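Gram-negative insecticidal protein (Chromobacterium piscinae, PDB 6FBM) is an insecticidal toxin of the MACPF and beta-tripod families that probably acts by forming pores in target membranes. Local coordinates at residues D152-N157 / L286-E291; M161-R166 / V294-A299; A337-A342 / R454-K459; R464-L469 / P487-P492. All blocks are in the same frame, centred on the assembly; numbering follows the deposited sequence.

Interaction 1 of 4, residues D152-N157 / L286-E291; sequences DLNNPN and LADKPE
Asn154 and Leu153, at the last turn of helix 147-154, meet the loop that leads into helix 290-298. Asn154 gives the contact its one cross-segment hydrogen bond. Its OD1 accepts the backbone N-H of Asp288, with Asp288 N and Asn154 OD1 2.8 Å apart and an almost straight N-H...O angle of 175°. The donor lies in the plane of the amide carbonyl. Asn154 CG stands anti to its own carbonyl carbon (chi1 -68°), beside the backbone N, and this turns the amide toward the loop. ND2 of the same amide is held by Arg150 O, so both ends of the amide are bonded, which should hold its rotation. The carboxylate of Asp288 lies nearly parallel to this amide, with 15° between the planes. Leu153 makes the apolar half. Its CD2 touches Leu286 CB at 3.7 Å, and the two leucine side chains cross at about a right angle. The same methyl lies 3.6 Å from Leu286 O. Leu153 CD1 is 4.2 Å from Ala287 CB, a looser approach. The nearest CA atoms of the two segments are those of Asn154 and Ala287, 5.8 Å apart. Leu153 O also takes a hydrogen bond from Arg292 NE of helix 290-298. Beyond the contact, Leu153 packs on Leu163 of helix 160-167 and on Leu296 of helix 290-298, so this corner of the MACPF region joins three helices.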
# COMPACT_ATOMS: atom_id res chain seq x y z
N ASP A 152 -23.12 -35.72 19.71
CA ASP A 152 -23.68 -36.39 18.53
C ASP A 152 -22.97 -37.69 18.21
O ASP A 152 -23.62 -38.72 17.99
CB ASP A 152 -23.66 -35.47 17.29
CG ASP A 152 -24.65 -34.33 17.39
OD1 ASP A 152 -25.58 -34.45 18.20
OD2 ASP A 152 -24.51 -33.32 16.67
N LEU A 153 -21.64 -37.63 18.19
CA LEU A 153 -20.80 -38.79 17.89
C LEU A 153 -21.13 -39.97 18.80
O LEU A 153 -21.25 -41.09 18.32
CB LEU A 153 -19.33 -38.42 18.02
CG LEU A 153 -18.28 -39.50 17.86
CD1 LEU A 153 -18.27 -40.06 16.44
CD2 LEU A 153 -16.92 -38.94 18.21
N ASN A 154 -21.28 -39.71 20.09
CA ASN A 154 -21.46 -40.76 21.10
C ASN A 154 -22.94 -41.09 21.45
O ASN A 154 -23.19 -42.11 22.10
CB ASN A 154 -20.66 -40.40 22.36
CG ASN A 154 -19.15 -40.45 22.13
OD1 ASN A 154 -18.57 -41.51 21.91
ND2 ASN A 154 -18.50 -39.29 22.20
N ASN A 155 -23.89 -40.25 21.04
CA ASN A 155 -25.33 -40.51 21.24
C ASN A 155 -25.74 -41.71 20.38
O ASN A 155 -25.63 -41.63 19.17
CB ASN A 155 -26.15 -39.27 20.85
CG ASN A 155 -27.66 -39.46 20.96
OD1 ASN A 155 -28.16 -40.55 21.22
ND2 ASN A 155 -28.38 -38.38 20.75
N PRO A 156 -26.23 -42.82 21.00
CA PRO A 156 -26.61 -43.98 20.17
C PRO A 156 -27.89 -43.78 19.33
O PRO A 156 -28.12 -44.51 18.36
CB PRO A 156 -26.81 -45.11 21.20
CG PRO A 156 -26.27 -44.59 22.49
CD PRO A 156 -26.43 -43.10 22.43
N ASN A 157 -28.69 -42.78 19.68
CA ASN A 157 -29.89 -42.43 18.93
C ASN A 157 -29.64 -41.45 17.79
O ASN A 157 -30.57 -41.11 17.09
CB ASN A 157 -30.95 -41.88 19.89
CG ASN A 157 -31.38 -42.89 20.94
OD1 ASN A 157 -31.46 -44.09 20.66
ND2 ASN A 157 -31.65 -42.42 22.16
N LEU A 286 -13.13 -42.13 16.69
CA LEU A 286 -13.22 -41.19 17.81
C LEU A 286 -14.32 -41.50 18.83
O LEU A 286 -14.36 -40.89 19.91
CB LEU A 286 -13.46 -39.78 17.27
CG LEU A 286 -12.39 -39.25 16.31
CD1 LEU A 286 -12.91 -37.99 15.62
CD2 LEU A 286 -11.11 -38.98 17.09
N ALA A 287 -15.24 -42.40 18.48
CA ALA A 287 -16.34 -42.73 19.37
C ALA A 287 -15.82 -43.48 20.60
O ALA A 287 -14.87 -44.26 20.48
CB ALA A 287 -17.38 -43.56 18.63
N ASP A 288 -16.42 -43.22 21.76
CA ASP A 288 -16.00 -43.85 23.04
C ASP A 288 -16.18 -45.38 23.03
O ASP A 288 -15.24 -46.11 23.35
CB ASP A 288 -16.76 -43.27 24.24
CG ASP A 288 -16.34 -41.85 24.58
OD1 ASP A 288 -15.19 -41.45 24.33
OD2 ASP A 288 -17.17 -41.13 25.14
N LYS A 289 -17.37 -45.83 22.63
CA LYS A 289 -17.72 -47.25 22.72
C LYS A 289 -17.40 -48.01 21.42
O LYS A 289 -17.76 -47.55 20.36
CB LYS A 289 -19.21 -47.40 23.06
CG LYS A 289 -19.66 -46.58 24.25
CD LYS A 289 -20.94 -47.09 24.90
CE LYS A 289 -21.50 -45.96 25.77
NZ LYS A 289 -22.30 -46.38 26.96
N PRO A 290 -16.75 -49.18 21.51
CA PRO A 290 -16.54 -50.02 20.31
C PRO A 290 -17.81 -50.35 19.49
O PRO A 290 -17.71 -50.53 18.28
CB PRO A 290 -15.94 -51.31 20.89
CG PRO A 290 -15.24 -50.88 22.14
CD PRO A 290 -16.03 -49.72 22.69
N GLU A 291 -18.97 -50.43 20.15
CA GLU A 291 -20.25 -50.74 19.48
C GLU A 291 -20.65 -49.59 18.57
O GLU A 291 -21.22 -49.80 17.50
CB GLU A 291 -21.39 -50.96 20.50
CG GLU A 291 -21.10 -51.93 21.64
CD GLU A 291 -20.50 -51.24 22.86
OE1 GLU A 291 -21.16 -50.35 23.45
OE2 GLU A 291 -19.34 -51.57 23.20

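Interaction 2 of 4, residues M161-R166 / V294-A299; sequences MELFKR and VELEDA
Leu163 and Leu296 meet methyl to methyl where helix 160-167 packs on helix 290-298. Leu163 CD2 lies 3.4 Å from Leu296 CD1 and about as near Leu296 CD2, so one methyl faces both branches of its partner. The two side chains cross at about a right angle. Phe164 enters with its ring edge. Its CZ comes within 3.3 Å of Leu296 O, which sits near the ring plane, so the carbonyl faces the rim of the ring. The ring also approaches the Ala299 backbone edge-on, and Phe164 CZ is 4.2 Å from Leu296 CB. Met161 reaches the same end of the partner helix by a detour. Its CB starts away from the partner segment, but the chain bends at chi2 (-44°) and again at chi3 (95°). This brings CE back to 3.8 Å from Ala299 CB and to 3.4 Å from Ala299 O. Across the two segments the junction is apolar packing. Further out, a salt bridge joins Arg166 NH1 to Glu162 OE2 one turn earlier, well away from the partner segment. Glu295 OE1 is paired with Arg292. Loop residues Ile283 and Trp284 back Leu163 and Leu296 respectively. Helix 147-154 adjoins the same two leucines. Met161 extends the packing to Glu302 and Phe303 of helix 300-304, within the MACPF region.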
# COMPACT_ATOMS: atom_id res chain seq x y z
N MET A 161 -26.12 -41.62 9.29
CA MET A 161 -26.33 -40.71 8.16
C MET A 161 -26.32 -39.23 8.55
O MET A 161 -25.75 -38.40 7.85
CB MET A 161 -27.63 -41.05 7.40
CG MET A 161 -27.60 -42.27 6.48
SD MET A 161 -26.14 -42.49 5.42
CE MET A 161 -25.20 -43.59 6.51
N GLU A 162 -26.97 -38.91 9.66
CA GLU A 162 -27.01 -37.54 10.13
C GLU A 162 -25.64 -37.11 10.61
O GLU A 162 -25.18 -36.02 10.26
CB GLU A 162 -28.00 -37.35 11.28
CG GLU A 162 -29.27 -36.62 10.90
CD GLU A 162 -29.54 -35.48 11.86
OE1 GLU A 162 -30.59 -35.47 12.53
OE2 GLU A 162 -28.64 -34.59 12.00
N LEU A 163 -25.03 -37.97 11.41
CA LEU A 163 -23.70 -37.72 11.92
C LEU A 163 -22.79 -37.40 10.76
O LEU A 163 -22.10 -36.39 10.78
CB LEU A 163 -23.17 -38.91 12.71
CG LEU A 163 -21.86 -38.69 13.47
CD1 LEU A 163 -22.07 -37.72 14.62
CD2 LEU A 163 -21.36 -40.00 14.00
N PHE A 164 -22.82 -38.25 9.73
CA PHE A 164 -21.99 -38.06 8.55
C PHE A 164 -22.33 -36.81 7.74
O PHE A 164 -21.42 -36.17 7.22
CB PHE A 164 -22.00 -39.31 7.64
CG PHE A 164 -21.36 -40.54 8.24
CD1 PHE A 164 -20.46 -40.47 9.31
CD2 PHE A 164 -21.65 -41.79 7.70
CE1 PHE A 164 -19.89 -41.63 9.84
CE2 PHE A 164 -21.07 -42.93 8.22
CZ PHE A 164 -20.19 -42.86 9.29
N LYS A 165 -23.61 -36.47 7.63
CA LYS A 165 -24.01 -35.20 6.99
C LYS A 165 -23.49 -33.99 7.78
O LYS A 165 -22.89 -33.08 7.20
CB LYS A 165 -25.53 -35.14 6.78
CG LYS A 165 -26.05 -33.83 6.18
CD LYS A 165 -26.73 -32.93 7.20
CE LYS A 165 -27.67 -31.94 6.50
NZ LYS A 165 -28.91 -32.53 5.91
N ARG A 166 -23.71 -34.00 9.09
CA ARG A 166 -23.30 -32.88 9.96
C ARG A 166 -21.78 -32.66 10.00
O ARG A 166 -21.32 -31.52 9.93
CB ARG A 166 -23.78 -33.09 11.39
CG ARG A 166 -25.25 -32.88 11.64
CD ARG A 166 -25.60 -33.29 13.07
NE ARG A 166 -25.97 -32.16 13.95
CZ ARG A 166 -27.13 -31.98 14.59
NH1 ARG A 166 -28.06 -32.91 14.57
NH2 ARG A 166 -27.31 -30.90 15.33
N VAL A 294 -18.32 -49.31 15.51
CA VAL A 294 -18.66 -50.34 14.56
C VAL A 294 -19.93 -49.94 13.83
O VAL A 294 -19.96 -50.08 12.61
CB VAL A 294 -18.75 -51.74 15.24
CG1 VAL A 294 -19.40 -52.78 14.34
CG2 VAL A 294 -17.34 -52.21 15.63
N GLU A 295 -20.96 -49.45 14.53
CA GLU A 295 -22.21 -49.15 13.82
C GLU A 295 -22.04 -48.00 12.86
O GLU A 295 -22.62 -48.02 11.76
CB GLU A 295 -23.44 -48.97 14.73
CG GLU A 295 -23.41 -47.80 15.69
CD GLU A 295 -24.78 -47.27 16.07
OE1 GLU A 295 -24.95 -46.73 17.18
OE2 GLU A 295 -25.71 -47.30 15.26
N LEU A 296 -21.22 -47.02 13.24
CA LEU A 296 -20.89 -45.91 12.34
C LEU A 296 -20.12 -46.40 11.13
O LEU A 296 -20.46 -46.08 10.00
CB LEU A 296 -20.15 -44.79 13.07
CG LEU A 296 -20.95 -44.04 14.14
CD1 LEU A 296 -20.06 -43.02 14.84
CD2 LEU A 296 -22.19 -43.37 13.56
N GLU A 297 -19.11 -47.24 11.35
CA GLU A 297 -18.35 -47.82 10.24
C GLU A 297 -19.18 -48.68 9.29
O GLU A 297 -18.95 -48.65 8.07
CB GLU A 297 -17.14 -48.61 10.75
CG GLU A 297 -16.32 -49.22 9.63
CD GLU A 297 -14.87 -49.47 10.01
OE1 GLU A 297 -14.57 -49.65 11.23
OE2 GLU A 297 -14.02 -49.48 9.09
N ASP A 298 -20.14 -49.43 9.83
CA ASP A 298 -21.04 -50.27 9.01
C ASP A 298 -21.93 -49.45 8.10
O ASP A 298 -22.34 -49.91 7.03
CB ASP A 298 -21.95 -51.14 9.88
CG ASP A 298 -21.22 -52.27 10.57
OD1 ASP A 298 -20.14 -52.64 10.11
OD2 ASP A 298 -21.74 -52.82 11.56
N ALA A 299 -22.24 -48.23 8.53
CA ALA A 299 -23.09 -47.36 7.76
C ALA A 299 -22.36 -46.65 6.60
O ALA A 299 -23.01 -46.01 5.74
CB ALA A 299 -23.74 -46.35 8.68

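Interaction 3 of 4, residues A337-A342 / R454-K459; sequences ASEDLA and RVWWDK
Glu339 and Arg454 form a two-pronged salt bridge at the polar end of this contact, which joins a loop to a strand in the Vps62-related region of the chain. Glu339 OE1 accepts from Arg454 NH2 at 2.7 Å, and Glu339 OE2 accepts from Arg454 NH1 at 2.8 Å. Each oxygen uses its syn lone pair. The carboxylate and guanidinium are nearly coplanar, 12° apart. The bend of Arg454 at chi3 (67°) brings its guanidinium over one face of the Trp457 ring, and Arg454 NH1 stands 3.0 Å above that ring plane, toward the rim of the ring. The tight apolar part lies round Trp456. Leu341 spreads over one face of its indole, with Leu341 CB 3.5 Å from the centroid of the five-membered ring of Trp456, a CH-pi contact. At the indole edge, Trp456 NE1 gives a weak hydrogen bond to Glu339 O at 3.2 Å. Ala337 CB touches Trp456 CZ2 at 3.8 Å. Trp456 also rests on Leu469 of strand 468-473. The 337-342 loop thus packs on an outer strand, 450-457, of a three-stranded sheet. The outer side is looser and holds chiefly by backbone. There exposed Ser338 donates its N-H to Lys459 O at 3.0 Å in a nearly straight bond. Lys459 lays its aliphatic chain against the other face of the Trp457 ring. The two-bond pairing of Glu339 and Arg454 should partly neutralise both charges beside the indoles.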
# COMPACT_ATOMS: atom_id res chain seq x y z
N ALA A 337 -12.90 -68.58 -64.51
CA ALA A 337 -13.31 -69.30 -63.31
C ALA A 337 -14.70 -69.88 -63.58
O ALA A 337 -15.52 -69.27 -64.26
CB ALA A 337 -13.33 -68.38 -62.11
N SER A 338 -14.93 -71.09 -63.06
CA SER A 338 -16.20 -71.79 -63.28
C SER A 338 -17.30 -70.88 -62.79
O SER A 338 -18.22 -70.53 -63.55
CB SER A 338 -16.25 -73.13 -62.54
OG SER A 338 -15.04 -73.87 -62.76
N GLU A 339 -17.16 -70.44 -61.53
CA GLU A 339 -18.17 -69.59 -60.90
C GLU A 339 -18.09 -68.14 -61.34
O GLU A 339 -17.04 -67.64 -61.77
CB GLU A 339 -18.11 -69.73 -59.40
CG GLU A 339 -18.40 -71.14 -58.92
CD GLU A 339 -18.22 -71.28 -57.43
OE1 GLU A 339 -18.78 -72.23 -56.85
OE2 GLU A 339 -17.52 -70.44 -56.84
N ASP A 340 -19.24 -67.48 -61.29
CA ASP A 340 -19.36 -66.06 -61.57
C ASP A 340 -19.11 -65.33 -60.24
O ASP A 340 -19.50 -65.80 -59.17
CB ASP A 340 -20.77 -65.71 -62.06
CG ASP A 340 -21.10 -66.26 -63.45
OD1 ASP A 340 -20.22 -66.29 -64.33
OD2 ASP A 340 -22.31 -66.59 -63.66
N LEU A 341 -18.47 -64.17 -60.32
CA LEU A 341 -18.26 -63.28 -59.17
C LEU A 341 -18.60 -61.88 -59.59
O LEU A 341 -18.12 -61.41 -60.61
CB LEU A 341 -16.80 -63.28 -58.73
CG LEU A 341 -16.44 -62.35 -57.57
CD1 LEU A 341 -17.21 -62.73 -56.32
CD2 LEU A 341 -14.94 -62.41 -57.33
N ALA A 342 -19.43 -61.21 -58.80
CA ALA A 342 -19.58 -59.79 -58.90
C ALA A 342 -19.41 -59.19 -57.49
O ALA A 342 -19.77 -59.82 -56.47
CB ALA A 342 -20.93 -59.44 -59.49
N ARG A 454 -19.53 -69.57 -48.33
CA ARG A 454 -18.58 -69.25 -49.39
C ARG A 454 -19.27 -68.47 -50.50
O ARG A 454 -20.37 -68.83 -50.93
CB ARG A 454 -17.98 -70.52 -49.97
CG ARG A 454 -16.84 -70.31 -50.96
CD ARG A 454 -16.31 -71.63 -51.46
NE ARG A 454 -17.32 -72.31 -52.28
CZ ARG A 454 -17.60 -72.02 -53.54
NH1 ARG A 454 -16.94 -71.06 -54.18
NH2 ARG A 454 -18.54 -72.71 -54.18
N VAL A 455 -18.64 -67.39 -50.94
CA VAL A 455 -19.18 -66.59 -52.02
C VAL A 455 -18.71 -67.12 -53.36
O VAL A 455 -19.50 -67.20 -54.30
CB VAL A 455 -18.73 -65.12 -51.90
CG1 VAL A 455 -19.27 -64.28 -53.06
CG2 VAL A 455 -19.19 -64.55 -50.55
N TRP A 456 -17.42 -67.48 -53.44
CA TRP A 456 -16.74 -67.72 -54.72
C TRP A 456 -15.32 -68.27 -54.49
O TRP A 456 -14.77 -68.12 -53.40
CB TRP A 456 -16.66 -66.42 -55.48
CG TRP A 456 -16.01 -66.43 -56.83
CD1 TRP A 456 -16.62 -66.66 -58.01
CD2 TRP A 456 -14.65 -66.12 -57.15
NE1 TRP A 456 -15.74 -66.53 -59.04
CE2 TRP A 456 -14.51 -66.20 -58.54
CE3 TRP A 456 -13.53 -65.78 -56.38
CZ2 TRP A 456 -13.31 -65.96 -59.20
CZ3 TRP A 456 -12.33 -65.53 -57.05
CH2 TRP A 456 -12.23 -65.63 -58.43
N TRP A 457 -14.80 -68.97 -55.49
CA TRP A 457 -13.39 -69.34 -55.59
C TRP A 457 -12.99 -69.29 -57.05
O TRP A 457 -13.85 -69.24 -57.93
CB TRP A 457 -13.06 -70.73 -55.00
CG TRP A 457 -14.04 -71.84 -55.27
CD1 TRP A 457 -14.84 -72.01 -56.37
CD2 TRP A 457 -14.31 -72.97 -54.42
NE1 TRP A 457 -15.61 -73.13 -56.25
CE2 TRP A 457 -15.30 -73.75 -55.06
CE3 TRP A 457 -13.80 -73.40 -53.18
CZ2 TRP A 457 -15.80 -74.94 -54.50
CZ3 TRP A 457 -14.31 -74.56 -52.63
CH2 TRP A 457 -15.31 -75.32 -53.28
N ASP A 458 -11.69 -69.32 -57.31
CA ASP A 458 -11.18 -69.10 -58.66
C ASP A 458 -11.04 -70.36 -59.48
O ASP A 458 -10.59 -70.29 -60.61
CB ASP A 458 -9.83 -68.36 -58.60
CG ASP A 458 -8.66 -69.28 -58.24
OD1 ASP A 458 -8.75 -69.96 -57.20
OD2 ASP A 458 -7.67 -69.30 -58.97
N LYS A 459 -11.41 -71.53 -58.94
CA LYS A 459 -11.11 -72.78 -59.64
C LYS A 459 -11.78 -72.83 -61.02
O LYS A 459 -12.92 -72.41 -61.19
CB LYS A 459 -11.35 -74.01 -58.78
CG LYS A 459 -12.78 -74.36 -58.49
CD LYS A 459 -12.96 -74.82 -57.02
CE LYS A 459 -12.15 -76.01 -56.58
NZ LYS A 459 -12.83 -76.71 -55.42

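Interaction 4 of 4, residues R464-L469 / P487-P492; sequences RKDVSL and PNYNNP
An Asx turn at Asn488 shapes the loop after strand 484-486, an edge strand of a three-stranded antiparallel sheet in the C-terminal part of the chain. This loop packs on the lead-in to the central strand 468-473. In the turn, Asn488 OD1 accepts the backbone N-H of Asn490, with Asn490 N 2.9 Å away. Asn488 ND2 is held in turn by Asp497 of helix 495-500. Asp466 carries the largest share of the contact. Its carboxylate stacks against the Tyr489 ring, with the planes 23° apart, and Asp466 CB lies over the ring face, 3.9 Å from the ring centroid. With CG turned beside the backbone N (chi1 -61°), the acid sits over the phenol end of the ring. Asp466 OD2 is 3.2 Å from Tyr489 CE2. Tyr489 OH is hydrogen-bonded outside the two segments, to Asp458 OD1, and the same Asp458 oxygen accepts Val467 N. Two carboxylates near one phenol may make its surroundings more negative. Backbone atoms also meet: Pro487 CA approaches Asp466 O at 3.2 Å, a CA-H...O contact. Ser468 comes at the edge of the Tyr489 ring, near its plane. Its hydroxyl donates across to the loop, with Ser468 OG 2.8 Å from Asn488 O and tilted 30° from the carbonyl plane.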
# COMPACT_ATOMS: atom_id res chain seq x y z
N ARG A 464 -1.87 -70.16 -60.69
CA ARG A 464 -0.98 -70.91 -59.78
C ARG A 464 -1.52 -70.84 -58.37
O ARG A 464 -1.68 -71.88 -57.70
CB ARG A 464 0.45 -70.34 -59.77
CG ARG A 464 1.05 -70.17 -61.15
CD ARG A 464 2.55 -70.25 -61.19
NE ARG A 464 2.95 -70.25 -62.60
CZ ARG A 464 3.05 -69.17 -63.38
NH1 ARG A 464 2.78 -67.94 -62.91
NH2 ARG A 464 3.42 -69.31 -64.65
N LYS A 465 -1.82 -69.60 -57.96
CA LYS A 465 -2.35 -69.32 -56.64
C LYS A 465 -3.84 -69.54 -56.66
O LYS A 465 -4.49 -69.45 -57.72
CB LYS A 465 -2.04 -67.90 -56.19
CG LYS A 465 -0.57 -67.49 -56.31
CD LYS A 465 -0.34 -66.12 -55.78
CE LYS A 465 0.66 -65.30 -56.63
NZ LYS A 465 1.33 -64.33 -55.70
N ASP A 466 -4.38 -69.82 -55.49
CA ASP A 466 -5.80 -70.10 -55.32
C ASP A 466 -6.41 -69.12 -54.32
O ASP A 466 -5.71 -68.55 -53.48
CB ASP A 466 -5.97 -71.53 -54.80
CG ASP A 466 -5.43 -72.59 -55.76
OD1 ASP A 466 -5.26 -72.31 -56.99
OD2 ASP A 466 -5.23 -73.72 -55.25
N VAL A 467 -7.72 -68.92 -54.44
CA VAL A 467 -8.47 -68.11 -53.47
C VAL A 467 -9.91 -68.54 -53.38
O VAL A 467 -10.49 -68.97 -54.36
CB VAL A 467 -8.41 -66.60 -53.82
CG1 VAL A 467 -9.25 -66.26 -55.04
CG2 VAL A 467 -8.79 -65.74 -52.62
N SER A 468 -10.45 -68.43 -52.17
CA SER A 468 -11.87 -68.60 -51.90
C SER A 468 -12.33 -67.44 -51.00
O SER A 468 -11.66 -67.11 -50.02
CB SER A 468 -12.14 -69.93 -51.19
OG SER A 468 -11.55 -71.02 -51.89
N LEU A 469 -13.48 -66.86 -51.33
CA LEU A 469 -14.05 -65.76 -50.58
C LEU A 469 -15.11 -66.29 -49.62
O LEU A 469 -16.08 -66.90 -50.04
CB LEU A 469 -14.66 -64.72 -51.53
CG LEU A 469 -13.78 -64.28 -52.68
CD1 LEU A 469 -14.51 -63.21 -53.46
CD2 LEU A 469 -12.41 -63.79 -52.22
N PRO A 487 -6.29 -68.40 -49.10
CA PRO A 487 -5.47 -68.74 -50.30
C PRO A 487 -5.48 -70.23 -50.73
O PRO A 487 -4.48 -70.76 -51.21
CB PRO A 487 -4.06 -68.28 -49.89
CG PRO A 487 -4.04 -68.50 -48.43
CD PRO A 487 -5.43 -68.23 -47.90
N ASN A 488 -6.63 -70.89 -50.62
CA ASN A 488 -6.79 -72.31 -50.90
C ASN A 488 -8.28 -72.65 -51.01
O ASN A 488 -9.15 -71.81 -50.72
CB ASN A 488 -6.14 -73.15 -49.79
CG ASN A 488 -6.79 -72.93 -48.43
OD1 ASN A 488 -8.02 -73.06 -48.27
ND2 ASN A 488 -5.97 -72.57 -47.43
N TYR A 489 -8.57 -73.89 -51.39
CA TYR A 489 -9.94 -74.35 -51.63
C TYR A 489 -10.50 -75.18 -50.48
O TYR A 489 -11.43 -75.96 -50.70
CB TYR A 489 -10.02 -75.15 -52.93
CG TYR A 489 -9.55 -74.43 -54.17
CD1 TYR A 489 -10.05 -73.19 -54.49
CD2 TYR A 489 -8.63 -75.02 -55.04
CE1 TYR A 489 -9.62 -72.51 -55.65
CE2 TYR A 489 -8.20 -74.35 -56.19
CZ TYR A 489 -8.71 -73.10 -56.49
OH TYR A 489 -8.30 -72.43 -57.62
N ASN A 490 -9.98 -74.99 -49.27
CA ASN A 490 -10.49 -75.74 -48.12
C ASN A 490 -11.97 -75.39 -47.89
O ASN A 490 -12.33 -74.21 -47.93
CB ASN A 490 -9.68 -75.43 -46.84
CG ASN A 490 -8.21 -75.74 -46.97
OD1 ASN A 490 -7.77 -76.34 -47.94
ND2 ASN A 490 -7.43 -75.28 -46.01
N ASN A 491 -12.79 -76.41 -47.64
CA ASN A 491 -14.26 -76.29 -47.57
C ASN A 491 -14.82 -77.24 -46.50
O ASN A 491 -15.05 -78.41 -46.79
CB ASN A 491 -14.85 -76.62 -48.95
CG ASN A 491 -16.37 -76.44 -49.03
OD1 ASN A 491 -17.03 -76.02 -48.08
ND2 ASN A 491 -16.93 -76.75 -50.20
N PRO A 492 -15.07 -76.78 -45.26
CA PRO A 492 -14.87 -75.40 -44.80
C PRO A 492 -13.41 -75.11 -44.45
O PRO A 492 -12.62 -76.05 -44.30
CB PRO A 492 -15.72 -75.34 -43.53
CG PRO A 492 -15.66 -76.74 -42.99
CD PRO A 492 -15.36 -77.69 -44.14

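How the interactions relate
From the N terminus, interactions 1 and 2 come first. Residues 152-157 and 161-166 pair with 286-291 and 294-299 in the same order, so the two contacts cross along the chain. Each closes a loop of nearly 130 residues, and together they bring helices 147-154 and 160-167 against helix 290-298 and its lead-in within the MACPF region. Interaction 3 then closes a loop of 111 residues, and interaction 4, in series after it, a short one of 17. These two touch through neighbouring strands 450-457 and 468-473 of one sheet. The pairs sit on opposite sides of the chain's centre, with interactions 1 and 3 centred about 82 Å apart.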